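Local structure of acetamidase (Bacillus halodurans, 2II1) at residues K109-P112 / D117-Y120; T248-R253 / H290-L295. The protein binds calcium ions and probably hydrolyses carbon-nitrogen bonds of linear amides. All coordinates share one frame; numbering follows the deposited sequence.

Interaction 1: K109-P112 / D117-Y120; sequences KLFP and DVVY
Lys109 reaches across to Tyr120 with its whole side chain: CG lies anti to the backbone N (chi1 -177°), and a bend at the last torsion brings NZ to Tyr120 O at 2.7 Å, nearly in line with the carbonyl. On the way CE passes over the centre of the Tyr120 ring face, a CH-pi contact 4.3 Å from the centroid. Cut back to an alanine, the residue would probably leave Tyr120 O without its lysine donor and take the CE methylene off the ring face. Leu110 is linked to Val119 through a water that lies between Leu110 O (2.6 Å) and Val119 O (2.5 Å). Strands 107-114 and 117-119 form a beta hairpin, the middle pair of a four-stranded antiparallel sheet, and here their directions differ by 145°. Phe111 sets CB against Val118 CG1 (3.6 Å), while its CE2 edge meets Tyr120 CD2 at 3.6 Å, the two ring planes inclined at 59°. Val197 also touches Phe111 and Val118, and Tyr120 OH bonds to Glu260 O of the second subunit. Pro112, which has no N-H to offer, accepts instead: Val119 N donates to Pro112 O at 2.8 Å, and the proline CG rests 4.0 Å from Val119 CB.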
loop_
_atom_site.group_PDB
_atom_site.type_symbol
_atom_site.label_atom_id
_atom_site.label_comp_id
_atom_site.label_asym_id
_atom_site.label_seq_id
_atom_site.Cartn_x
_atom_site.Cartn_y
_atom_site.Cartn_z
ATOM N N LYS A 109 8.423 -22.115 11.963
ATOM C CA LYS A 109 7.804 -23.013 11.021
ATOM C C LYS A 109 8.601 -23.093 9.723
ATOM O O LYS A 109 9.093 -22.067 9.199
ATOM C CB LYS A 109 6.368 -22.574 10.770
ATOM C CG LYS A 109 5.573 -23.479 9.857
ATOM C CD LYS A 109 4.303 -22.775 9.404
ATOM C CE LYS A 109 3.606 -23.538 8.297
ATOM N NZ LYS A 109 3.324 -24.967 8.661
ATOM N N LEU A 110 8.696 -24.327 9.212
ATOM C CA LEU A 110 9.441 -24.645 7.991
ATOM C C LEU A 110 8.504 -24.835 6.799
ATOM O O LEU A 110 7.427 -25.431 6.921
ATOM C CB LEU A 110 10.361 -25.879 8.206
ATOM C CG LEU A 110 11.618 -25.619 9.085
ATOM C CD1 LEU A 110 12.426 -26.878 9.395
ATOM C CD2 LEU A 110 12.516 -24.618 8.418
ATOM N N PHE A 111 8.920 -24.305 5.653
ATOM C CA PHE A 111 8.107 -24.307 4.448
ATOM C C PHE A 111 8.899 -24.987 3.365
ATOM O O PHE A 111 9.827 -24.394 2.811
ATOM C CB PHE A 111 7.760 -22.877 3.987
ATOM C CG PHE A 111 6.919 -22.132 4.955
ATOM C CD1 PHE A 111 7.488 -21.607 6.113
ATOM C CD2 PHE A 111 5.559 -21.977 4.743
ATOM C CE1 PHE A 111 6.721 -20.930 7.050
ATOM C CE2 PHE A 111 4.777 -21.297 5.674
ATOM C CZ PHE A 111 5.359 -20.774 6.845
ATOM N N PRO A 112 8.550 -26.238 3.072
ATOM C CA PRO A 112 9.047 -26.868 1.841
ATOM C C PRO A 112 8.673 -26.082 0.577
ATOM O O PRO A 112 7.536 -25.586 0.444
ATOM C CB PRO A 112 8.368 -28.240 1.820
ATOM C CG PRO A 112 7.595 -28.372 3.089
ATOM C CD PRO A 112 7.683 -27.113 3.881
ATOM N N ASP A 117 5.474 -23.694 -5.749
ATOM C CA ASP A 117 4.659 -23.446 -4.527
ATOM C C ASP A 117 5.492 -23.352 -3.246
ATOM O O ASP A 117 6.497 -24.053 -3.113
ATOM C CB ASP A 117 3.624 -24.582 -4.322
ATOM C CG ASP A 117 2.636 -24.710 -5.479
ATOM O OD1 ASP A 117 2.115 -23.678 -5.953
ATOM O OD2 ASP A 117 2.369 -25.840 -5.920
ATOM N N VAL A 118 5.077 -22.497 -2.309
ATOM C CA VAL A 118 5.532 -22.565 -0.906
ATOM C C VAL A 118 4.498 -23.383 -0.099
ATOM O O VAL A 118 3.314 -23.008 0.017
ATOM C CB VAL A 118 5.754 -21.153 -0.263
ATOM C CG1 VAL A 118 6.161 -21.270 1.207
ATOM C CG2 VAL A 118 6.784 -20.308 -1.046
ATOM N N VAL A 119 4.925 -24.527 0.435
ATOM C CA VAL A 119 4.003 -25.394 1.150
ATOM C C VAL A 119 3.808 -24.909 2.604
ATOM O O VAL A 119 4.735 -25.013 3.421
ATOM C CB VAL A 119 4.455 -26.883 1.098
ATOM C CG1 VAL A 119 3.449 -27.772 1.870
ATOM C CG2 VAL A 119 4.546 -27.364 -0.351
ATOM N N TYR A 120 2.617 -24.373 2.900
ATOM C CA TYR A 120 2.262 -23.873 4.243
ATOM C C TYR A 120 1.707 -25.003 5.121
ATOM O O TYR A 120 2.099 -25.169 6.272
ATOM C CB TYR A 120 1.246 -22.715 4.115
ATOM C CG TYR A 120 0.755 -22.079 5.415
ATOM C CD1 TYR A 120 -0.230 -22.699 6.209
ATOM C CD2 TYR A 120 1.227 -20.831 5.825
ATOM C CE1 TYR A 120 -0.697 -22.092 7.408
ATOM C CE2 TYR A 120 0.781 -20.232 7.005
ATOM C CZ TYR A 120 -0.174 -20.869 7.799
ATOM O OH TYR A 120 -0.624 -20.250 8.944
HETATM O O HOH W 1 5.052 -25.697 5.817
#

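Interaction 2: T248-R253 / H290-L295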
loop_
_atom_site.group_PDB
_atom_site.type_symbol
_atom_site.label_atom_id
_atom_site.label_comp_id
_atom_site.label_asym_id
_atom_site.label_seq_id
_atom_site.Cartn_x
_atom_site.Cartn_y
_atom_site.Cartn_z
ATOM N N THR A 248 8.653 15.493 -7.295
ATOM C CA THR A 248 9.735 16.422 -7.611
ATOM C C THR A 248 10.511 15.909 -8.821
ATOM O O THR A 248 10.957 16.704 -9.627
ATOM C CB THR A 248 10.690 16.700 -6.415
ATOM O OG1 THR A 248 11.322 15.488 -5.994
ATOM C CG2 THR A 248 9.951 17.326 -5.229
ATOM N N PHE A 249 10.661 14.596 -8.952
ATOM C CA PHE A 249 11.218 13.988 -10.192
ATOM C C PHE A 249 10.449 14.388 -11.482
ATOM O O PHE A 249 11.024 14.909 -12.444
ATOM C CB PHE A 249 11.268 12.453 -10.063
ATOM C CG PHE A 249 11.576 11.745 -11.356
ATOM C CD1 PHE A 249 12.640 12.150 -12.150
ATOM C CD2 PHE A 249 10.816 10.676 -11.763
ATOM C CE1 PHE A 249 12.918 11.480 -13.370
ATOM C CE2 PHE A 249 11.087 10.008 -12.966
ATOM C CZ PHE A 249 12.148 10.422 -13.765
ATOM N N LEU A 250 9.151 14.107 -11.486
ATOM C CA LEU A 250 8.247 14.467 -12.580
ATOM C C LEU A 250 8.263 15.981 -12.886
ATOM O O LEU A 250 8.299 16.392 -14.043
ATOM C CB LEU A 250 6.811 14.015 -12.228
ATOM C CG LEU A 250 6.320 12.626 -12.638
ATOM C CD1 LEU A 250 4.843 12.426 -12.246
ATOM C CD2 LEU A 250 6.495 12.409 -14.123
ATOM N N ALA A 251 8.245 16.800 -11.843
ATOM C CA ALA A 251 8.253 18.238 -12.003
ATOM C C ALA A 251 9.577 18.671 -12.610
ATOM O O ALA A 251 9.585 19.333 -13.643
ATOM C CB ALA A 251 8.018 18.908 -10.684
ATOM N N ASN A 252 10.685 18.244 -12.003
ATOM C CA ASN A 252 12.026 18.621 -12.448
ATOM C C ASN A 252 12.389 18.155 -13.848
ATOM O O ASN A 252 13.084 18.859 -14.575
ATOM C CB ASN A 252 13.091 18.082 -11.482
ATOM C CG ASN A 252 13.131 18.838 -10.169
ATOM O OD1 ASN A 252 12.521 19.897 -10.031
ATOM N ND2 ASN A 252 13.852 18.295 -9.199
ATOM N N ARG A 253 11.937 16.964 -14.211
ATOM C CA ARG A 253 12.381 16.316 -15.417
ATOM C C ARG A 253 11.369 16.402 -16.555
ATOM O O ARG A 253 11.680 15.998 -17.658
ATOM C CB ARG A 253 12.718 14.847 -15.116
ATOM C CG ARG A 253 13.996 14.665 -14.298
ATOM C CD ARG A 253 15.217 14.820 -15.201
ATOM N NE ARG A 253 16.483 14.490 -14.545
ATOM C CZ ARG A 253 17.224 15.337 -13.833
ATOM N NH1 ARG A 253 16.852 16.599 -13.645
ATOM N NH2 ARG A 253 18.361 14.915 -13.299
ATOM N N HIS A 290 3.714 3.935 -18.954
ATOM C CA HIS A 290 3.139 4.565 -20.137
ATOM C C HIS A 290 2.887 6.072 -19.951
ATOM O O HIS A 290 2.769 6.776 -20.947
ATOM C CB HIS A 290 1.877 3.821 -20.602
ATOM C CG HIS A 290 0.691 4.007 -19.705
ATOM N ND1 HIS A 290 -0.097 5.141 -19.737
ATOM C CD2 HIS A 290 0.150 3.200 -18.761
ATOM C CE1 HIS A 290 -1.064 5.029 -18.845
ATOM N NE2 HIS A 290 -0.941 3.859 -18.240
ATOM N N TYR A 291 2.828 6.563 -18.698
ATOM C CA TYR A 291 2.727 8.003 -18.403
ATOM C C TYR A 291 4.066 8.705 -18.621
ATOM O O TYR A 291 4.119 9.819 -19.165
ATOM C CB TYR A 291 2.213 8.262 -16.963
ATOM C CG TYR A 291 0.777 7.811 -16.713
ATOM C CD1 TYR A 291 -0.296 8.461 -17.325
ATOM C CD2 TYR A 291 0.496 6.729 -15.882
ATOM C CE1 TYR A 291 -1.597 8.059 -17.103
ATOM C CE2 TYR A 291 -0.812 6.314 -15.662
ATOM C CZ TYR A 291 -1.849 6.989 -16.274
ATOM O OH TYR A 291 -3.131 6.584 -16.078
ATOM N N PHE A 292 5.149 8.046 -18.220
ATOM C CA PHE A 292 6.501 8.502 -18.527
ATOM C C PHE A 292 6.765 8.511 -20.034
ATOM O O PHE A 292 7.432 9.399 -20.520
ATOM C CB PHE A 292 7.549 7.640 -17.822
ATOM C CG PHE A 292 7.463 7.709 -16.342
ATOM C CD1 PHE A 292 8.020 8.760 -15.655
ATOM C CD2 PHE A 292 6.763 6.748 -15.628
ATOM C CE1 PHE A 292 7.890 8.821 -14.277
ATOM C CE2 PHE A 292 6.632 6.833 -14.257
ATOM C CZ PHE A 292 7.199 7.864 -13.598
ATOM N N GLU A 293 6.260 7.531 -20.774
ATOM C CA GLU A 293 6.443 7.516 -22.238
ATOM C C GLU A 293 5.763 8.755 -22.837
ATOM O O GLU A 293 6.368 9.500 -23.593
ATOM C CB GLU A 293 5.846 6.252 -22.871
ATOM C CG GLU A 293 6.351 4.938 -22.292
ATOM N N LYS A 294 4.499 8.955 -22.477
ATOM C CA LYS A 294 3.733 10.162 -22.813
ATOM C C LYS A 294 4.478 11.468 -22.490
ATOM O O LYS A 294 4.523 12.372 -23.315
ATOM C CB LYS A 294 2.372 10.161 -22.082
ATOM C CG LYS A 294 1.326 9.178 -22.609
ATOM C CD LYS A 294 0.163 9.017 -21.601
ATOM C CE LYS A 294 -0.775 7.877 -21.956
ATOM N NZ LYS A 294 -0.967 7.744 -23.444
ATOM N N LEU A 295 5.077 11.562 -21.305
ATOM C CA LEU A 295 5.800 12.767 -20.907
ATOM C C LEU A 295 7.200 12.888 -21.526
ATOM O O LEU A 295 7.888 13.853 -21.255
ATOM C CB LEU A 295 5.896 12.867 -19.379
ATOM C CG LEU A 295 4.568 13.159 -18.680
ATOM C CD1 LEU A 295 4.673 12.906 -17.178
ATOM C CD2 LEU A 295 4.103 14.596 -18.994
#
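Phe292 and Leu295, one turn apart near the carboxyl end of the chain, face Phe249 and Leu250 in a purely apolar contact between the end of helix 235-253 and the chain around helix 289-294. The long helix 235-253 contributes its last turn and a half, and the short helix 289-294, which follows directly on strand 281-288, brings nearly its whole length; backbone separation is wide, with Leu250 CA and Phe292 CA 8.6 Å apart, so side-chain ends do the touching. Phe292 comes first along the second segment. Its CG stands anti to the carbonyl carbon (chi1 -63°), which carries the ring toward helix 235-253, where the single ring atom CE1 meets two residues: Phe249 CE2 at 3.7 Å and Leu250 CD2 at 3.9 Å. The Phe249 and Phe292 side chains cross at a slant, whereas Leu250 comes at Phe292 roughly at a right angle. Each aromatic ring has a further edge-to-face partner, Phe215 for Phe249 and Phe226 for Phe292, so the pair belongs to a larger aromatic cluster; Val297 is an aliphatic neighbour of both. Leu287 of strand 281-288 packs on both Leu250 and Phe292, while helix 258-268 covers Leu250 through Ala261 and Leu265. Leu295 then closes the contact, beside Leu256, a residue of a calcium site whose ion is not bound to this chain in the model. It approaches Leu250 across rather than alongside, methyl to methyl: Leu295 CD1 lies 3.6 Å from Leu250 CD2, the same methyl that touches the Phe292 ring.

Overall arrangement
The two contacts lie on opposite sides of the chain's centre, their own centres 41 Å apart and their nearest atoms about 30 Å apart. They come in series along the chain: the hairpin of interaction 1 is complete before helix 235-253 opens interaction 2. They share no sheet: interaction 1 sits in the antiparallel sheet of strands 87-92, 107-114, 117-119 and 125-127, its Phe111 side chain about 12 Å from a bound calcium ion, whereas interaction 2 lies next to strand 281-288 of the nine-stranded mixed sheet. Each lies at the subunit interface: Tyr120 packs on Leu256 and Lys109 on Met263 of the second subunit, while Tyr291 packs on Pro127 and Lys294 on Leu124 of that subunit, in or beside its strand 125-127.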